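Long-range contact in C2 domain protein (Scophthalmus maximus, PDB 3W56), which binds calcium ions through a C2 domain, probably to attach to phospholipid membranes, and may have wide pore channel activity: residues K77-H89 with L98-T110. Numbering follows the deposited sequence.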
loop_
_atom_site.group_PDB
_atom_site.type_symbol
_atom_site.label_atom_id
_atom_site.label_comp_id
_atom_site.label_asym_id
_atom_site.label_seq_id
_atom_site.Cartn_x
_atom_site.Cartn_y
_atom_site.Cartn_z
ATOM N N LYS A 77 -0.788 -12.239 12.613
ATOM C CA LYS A 77 -0.810 -11.801 14.011
ATOM C C LYS A 77 -1.534 -10.474 14.091
ATOM O O LYS A 77 -1.383 -9.671 15.032
ATOM C CB LYS A 77 0.614 -11.585 14.526
ATOM C CG LYS A 77 1.432 -12.853 14.598
ATOM C CD LYS A 77 2.365 -12.739 15.788
ATOM C CE LYS A 77 3.643 -12.057 15.438
ATOM N NZ LYS A 77 4.257 -11.515 16.725
ATOM N N ALA A 78 -2.298 -10.212 13.070
ATOM C CA ALA A 78 -3.039 -8.957 13.083
ATOM C C ALA A 78 -4.133 -8.963 14.147
ATOM O O ALA A 78 -4.651 -10.002 14.579
ATOM C CB ALA A 78 -3.620 -8.700 11.711
ATOM N N GLN A 79 -4.526 -7.777 14.575
ATOM C CA GLN A 79 -5.684 -7.695 15.447
ATOM C C GLN A 79 -6.473 -6.466 15.055
ATOM O O GLN A 79 -5.911 -5.528 14.514
ATOM C CB GLN A 79 -5.226 -7.528 16.908
ATOM C CG GLN A 79 -4.706 -8.830 17.556
ATOM C CD GLN A 79 -5.828 -9.845 17.734
ATOM O OE1 GLN A 79 -5.599 -11.072 17.726
ATOM N NE2 GLN A 79 -7.064 -9.338 17.882
ATOM N N GLU A 80 -7.771 -6.514 15.305
ATOM C CA GLU A 80 -8.640 -5.397 15.038
ATOM C C GLU A 80 -8.079 -4.150 15.705
ATOM O O GLU A 80 -7.567 -4.211 16.846
ATOM C CB GLU A 80 -10.030 -5.709 15.541
ATOM C CG GLU A 80 -11.050 -4.652 15.141
ATOM C CD GLU A 80 -12.460 -5.204 15.105
ATOM O OE1 GLU A 80 -12.765 -6.053 15.985
ATOM O OE2 GLU A 80 -13.242 -4.797 14.194
ATOM N N ASN A 81 -8.164 -3.039 14.972
ATOM C CA ASN A 81 -7.650 -1.723 15.322
ATOM C C ASN A 81 -6.185 -1.514 15.191
ATOM O O ASN A 81 -5.670 -0.451 15.518
ATOM C CB ASN A 81 -8.267 -1.218 16.629
ATOM C CG ASN A 81 -9.765 -1.062 16.489
ATOM O OD1 ASN A 81 -10.227 -0.547 15.475
ATOM N ND2 ASN A 81 -10.525 -1.566 17.446
ATOM N N ASP A 82 -5.491 -2.526 14.672
ATOM C CA ASP A 82 -4.135 -2.297 14.325
ATOM C C ASP A 82 -4.174 -1.240 13.213
ATOM O O ASP A 82 -5.164 -1.136 12.430
ATOM C CB ASP A 82 -3.539 -3.538 13.704
ATOM C CG ASP A 82 -3.125 -4.606 14.732
ATOM O OD1 ASP A 82 -2.997 -4.304 15.954
ATOM O OD2 ASP A 82 -2.856 -5.751 14.280
ATOM N N ILE A 83 -3.070 -0.532 13.093
ATOM C CA ILE A 83 -2.964 0.519 12.113
ATOM C C ILE A 83 -2.244 -0.054 10.910
ATOM O O ILE A 83 -1.041 -0.354 10.965
ATOM C CB ILE A 83 -2.222 1.739 12.639
ATOM C CG1 ILE A 83 -3.025 2.331 13.805
ATOM C CG2 ILE A 83 -2.097 2.773 11.522
ATOM C CD1 ILE A 83 -4.484 2.495 13.470
ATOM N N LEU A 84 -3.018 -0.196 9.829
ATOM C CA LEU A 84 -2.513 -0.523 8.484
ATOM C C LEU A 84 -1.955 0.776 7.923
ATOM O O LEU A 84 -2.647 1.781 7.839
ATOM C CB LEU A 84 -3.629 -1.139 7.559
ATOM C CG LEU A 84 -3.259 -1.249 6.071
ATOM C CD1 LEU A 84 -2.246 -2.383 5.835
ATOM C CD2 LEU A 84 -4.520 -1.491 5.222
ATOM N N ARG A 85 -0.670 0.788 7.621
ATOM C CA ARG A 85 -0.027 1.928 7.013
ATOM C C ARG A 85 0.597 1.556 5.642
ATOM O O ARG A 85 1.387 0.567 5.475
ATOM C CB ARG A 85 1.051 2.467 8.008
ATOM C CG ARG A 85 1.972 3.462 7.414
ATOM C CD ARG A 85 3.155 3.671 8.353
ATOM N NE ARG A 85 4.091 4.670 7.850
ATOM C CZ ARG A 85 4.021 5.969 8.142
ATOM N NH1 ARG A 85 3.045 6.419 8.930
ATOM N NH2 ARG A 85 4.934 6.827 7.663
ATOM N N LEU A 86 0.272 2.384 4.667
ATOM C CA LEU A 86 0.668 2.160 3.287
ATOM C C LEU A 86 1.460 3.361 2.875
ATOM O O LEU A 86 1.047 4.489 3.023
ATOM C CB LEU A 86 -0.546 1.951 2.377
ATOM C CG LEU A 86 -1.435 0.777 2.726
ATOM C CD1 LEU A 86 -2.574 0.567 1.675
ATOM C CD2 LEU A 86 -0.706 -0.528 2.828
ATOM N N GLU A 87 2.645 3.114 2.365
ATOM C CA GLU A 87 3.371 4.207 1.790
ATOM C C GLU A 87 3.612 3.908 0.321
ATOM O O GLU A 87 4.080 2.801 -0.025
ATOM C CB GLU A 87 4.682 4.437 2.529
ATOM C CG GLU A 87 4.530 4.578 4.016
ATOM C CD GLU A 87 5.864 4.600 4.713
ATOM O OE1 GLU A 87 6.893 4.551 3.997
ATOM O OE2 GLU A 87 5.871 4.621 5.968
ATOM N N VAL A 88 3.370 4.913 -0.506
ATOM C CA VAL A 88 3.687 4.843 -1.927
ATOM C C VAL A 88 4.991 5.615 -2.166
ATOM O O VAL A 88 5.097 6.803 -1.822
ATOM C CB VAL A 88 2.552 5.382 -2.782
ATOM C CG1 VAL A 88 2.985 5.427 -4.238
ATOM C CG2 VAL A 88 1.281 4.508 -2.572
ATOM N N HIS A 89 5.968 4.947 -2.752
ATOM C CA HIS A 89 7.271 5.589 -3.054
ATOM C C HIS A 89 7.620 5.544 -4.509
ATOM O O HIS A 89 7.146 4.702 -5.276
ATOM C CB HIS A 89 8.413 4.914 -2.318
ATOM C CG HIS A 89 8.307 5.001 -0.843
ATOM N ND1 HIS A 89 9.105 5.844 -0.080
ATOM C CD2 HIS A 89 7.515 4.340 0.030
ATOM C CE1 HIS A 89 8.791 5.696 1.195
ATOM N NE2 HIS A 89 7.834 4.779 1.291
ATOM N N LEU A 98 9.050 9.722 -1.112
ATOM C CA LEU A 98 7.759 9.335 -0.526
ATOM C C LEU A 98 6.636 10.080 -1.248
ATOM O O LEU A 98 6.643 11.319 -1.315
ATOM C CB LEU A 98 7.758 9.591 0.987
ATOM C CG LEU A 98 6.414 9.548 1.720
ATOM C CD1 LEU A 98 5.820 8.131 1.588
ATOM C CD2 LEU A 98 6.582 9.951 3.166
ATOM N N LEU A 99 5.660 9.348 -1.802
ATOM C CA LEU A 99 4.625 10.019 -2.598
ATOM C C LEU A 99 3.360 10.246 -1.794
ATOM O O LEU A 99 2.588 11.192 -2.041
ATOM C CB LEU A 99 4.317 9.183 -3.846
ATOM C CG LEU A 99 5.511 9.076 -4.794
ATOM C CD1 LEU A 99 5.097 8.376 -6.118
ATOM C CD2 LEU A 99 6.115 10.462 -5.049
ATOM N N GLY A 100 3.151 9.410 -0.778
ATOM C CA GLY A 100 1.981 9.610 0.059
ATOM C C GLY A 100 1.921 8.553 1.103
ATOM O O GLY A 100 2.537 7.477 0.952
ATOM N N VAL A 101 1.267 8.872 2.205
ATOM C CA VAL A 101 1.096 7.881 3.285
ATOM C C VAL A 101 -0.382 7.738 3.665
ATOM O O VAL A 101 -1.121 8.739 3.757
ATOM C CB VAL A 101 1.925 8.254 4.521
ATOM C CG1 VAL A 101 1.503 7.452 5.769
ATOM C CG2 VAL A 101 3.371 8.004 4.238
ATOM N N CYS A 102 -0.836 6.514 3.870
ATOM C CA CYS A 102 -2.146 6.360 4.484
ATOM C C CYS A 102 -2.160 5.394 5.632
ATOM O O CYS A 102 -1.442 4.351 5.660
ATOM C CB CYS A 102 -3.233 6.056 3.473
ATOM S SG CYS A 102 -3.310 7.425 2.348
ATOM N N GLN A 103 -2.956 5.791 6.601
ATOM C CA GLN A 103 -3.107 5.103 7.856
ATOM C C GLN A 103 -4.572 4.841 8.111
ATOM O O GLN A 103 -5.442 5.731 7.947
ATOM C CB GLN A 103 -2.556 5.970 8.963
ATOM C CG GLN A 103 -1.048 6.099 8.912
ATOM C CD GLN A 103 -0.488 6.642 10.220
ATOM O OE1 GLN A 103 0.324 5.985 10.875
ATOM N NE2 GLN A 103 -0.936 7.839 10.609
ATOM N N ARG A 104 -4.851 3.623 8.537
ATOM C CA ARG A 104 -6.220 3.198 8.742
ATOM C C ARG A 104 -6.302 2.119 9.827
ATOM O O ARG A 104 -5.533 1.174 9.802
ATOM C CB ARG A 104 -6.720 2.623 7.431
ATOM C CG ARG A 104 -7.994 1.919 7.537
ATOM C CD ARG A 104 -8.480 1.634 6.176
ATOM N NE ARG A 104 -8.572 2.807 5.316
ATOM C CZ ARG A 104 -9.477 3.792 5.467
ATOM N NH1 ARG A 104 -10.370 3.743 6.458
ATOM N NH2 ARG A 104 -9.504 4.825 4.613
ATOM N N GLN A 105 -7.267 2.231 10.729
ATOM C CA GLN A 105 -7.471 1.153 11.690
ATOM C C GLN A 105 -8.222 0.036 11.000
ATOM O O GLN A 105 -9.264 0.258 10.383
ATOM C CB GLN A 105 -8.253 1.635 12.895
ATOM C CG GLN A 105 -7.389 1.989 14.118
ATOM C CD GLN A 105 -8.191 2.678 15.218
ATOM O OE1 GLN A 105 -9.319 3.183 14.983
ATOM N NE2 GLN A 105 -7.637 2.694 16.426
ATOM N N ILE A 106 -7.697 -1.190 11.093
ATOM C CA ILE A 106 -8.349 -2.283 10.401
ATOM C C ILE A 106 -9.498 -2.900 11.210
ATOM O O ILE A 106 -9.442 -2.997 12.441
ATOM C CB ILE A 106 -7.339 -3.346 10.011
ATOM C CG1 ILE A 106 -6.664 -3.850 11.300
ATOM C CG2 ILE A 106 -6.291 -2.727 9.127
ATOM C CD1 ILE A 106 -5.808 -5.119 11.097
ATOM N N LYS A 107 -10.539 -3.266 10.487
ATOM C CA LYS A 107 -11.804 -3.738 11.016
ATOM C C LYS A 107 -12.093 -5.090 10.409
ATOM O O LYS A 107 -11.747 -5.350 9.241
ATOM C CB LYS A 107 -12.916 -2.768 10.671
ATOM C CG LYS A 107 -12.570 -1.379 11.077
ATOM C CD LYS A 107 -12.601 -1.193 12.577
ATOM C CE LYS A 107 -11.851 0.110 12.881
ATOM N NZ LYS A 107 -12.435 0.886 14.021
ATOM N N VAL A 108 -12.708 -5.970 11.188
ATOM C CA VAL A 108 -13.037 -7.297 10.651
ATOM C C VAL A 108 -13.840 -7.135 9.346
ATOM O O VAL A 108 -14.593 -6.178 9.178
ATOM C CB VAL A 108 -13.858 -8.145 11.657
ATOM C CG1 VAL A 108 -14.075 -9.557 11.129
ATOM C CG2 VAL A 108 -13.138 -8.192 12.993
ATOM N N GLY A 109 -13.670 -8.088 8.442
ATOM C CA GLY A 109 -14.380 -8.069 7.177
ATOM C C GLY A 109 -13.540 -7.671 5.979
ATOM O O GLY A 109 -12.319 -7.570 6.049
ATOM N N THR A 110 -14.212 -7.437 4.860
ATOM C CA THR A 110 -13.518 -7.099 3.626
ATOM C C THR A 110 -13.868 -5.655 3.259
ATOM O O THR A 110 -15.043 -5.253 3.281
ATOM C CB THR A 110 -13.873 -8.088 2.518
ATOM O OG1 THR A 110 -13.314 -9.358 2.855
ATOM C CG2 THR A 110 -13.273 -7.662 1.163
#
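Arg85 lies against Val101 and Gln103 on one face of the antiparallel hairpin made by 83-89 and 98-105, whose N-to-C directions make 162°. Its CB and CG both sit 3.9 Å from Cys102 O. CG is trans to the backbone N (chi1 168°), which with the extended chain to NE carries the guanidinium along the sheet face to Val101 and Gln103. NE donates to Glu87 OE2 on its own strand at 2.6 Å, and NH2 grips the same oxygen, a side-on salt bridge within the guanidinium plane. Val101 CG1 sits over one guanidinium face, 3.6 Å above the plane and displaced toward the rim on the NH1 side. NH1 reaches Gln103 OE1 at the edge in a weak bond, the Gln103 amide plane turned 88° against the guanidinium. With an alanine here, Glu87 OE2 would probably lose its charge partner and Val101 CG1 the flat group it covers. Glu87 OE1 uses its anti lone pair for His89 NE2, and Leu98 CD1 covers one face of the His89 ring in a CH-pi contact, 4.1 Å from the centroid.

Near the calcium-binding loops a classic beta bulge sets both Leu99 and Gly100 against Val88: Leu99 N donates to Val88 O at 2.6 Å, Gly100 N only weakly. At the far end Ile106 CG2 packs tightly on Leu84 CB (3.5 Å), and Asn81 N donates to Ile106 O. Cys102, disulfide-bonded to Cys115, ties this edge strand to the opposing sheet of the C2 sandwich. The Arg85-Glu87-His89 chain implies a carboxylate probably stabilised by its own strand, with apolar groups from 98-105 covering the flat partners.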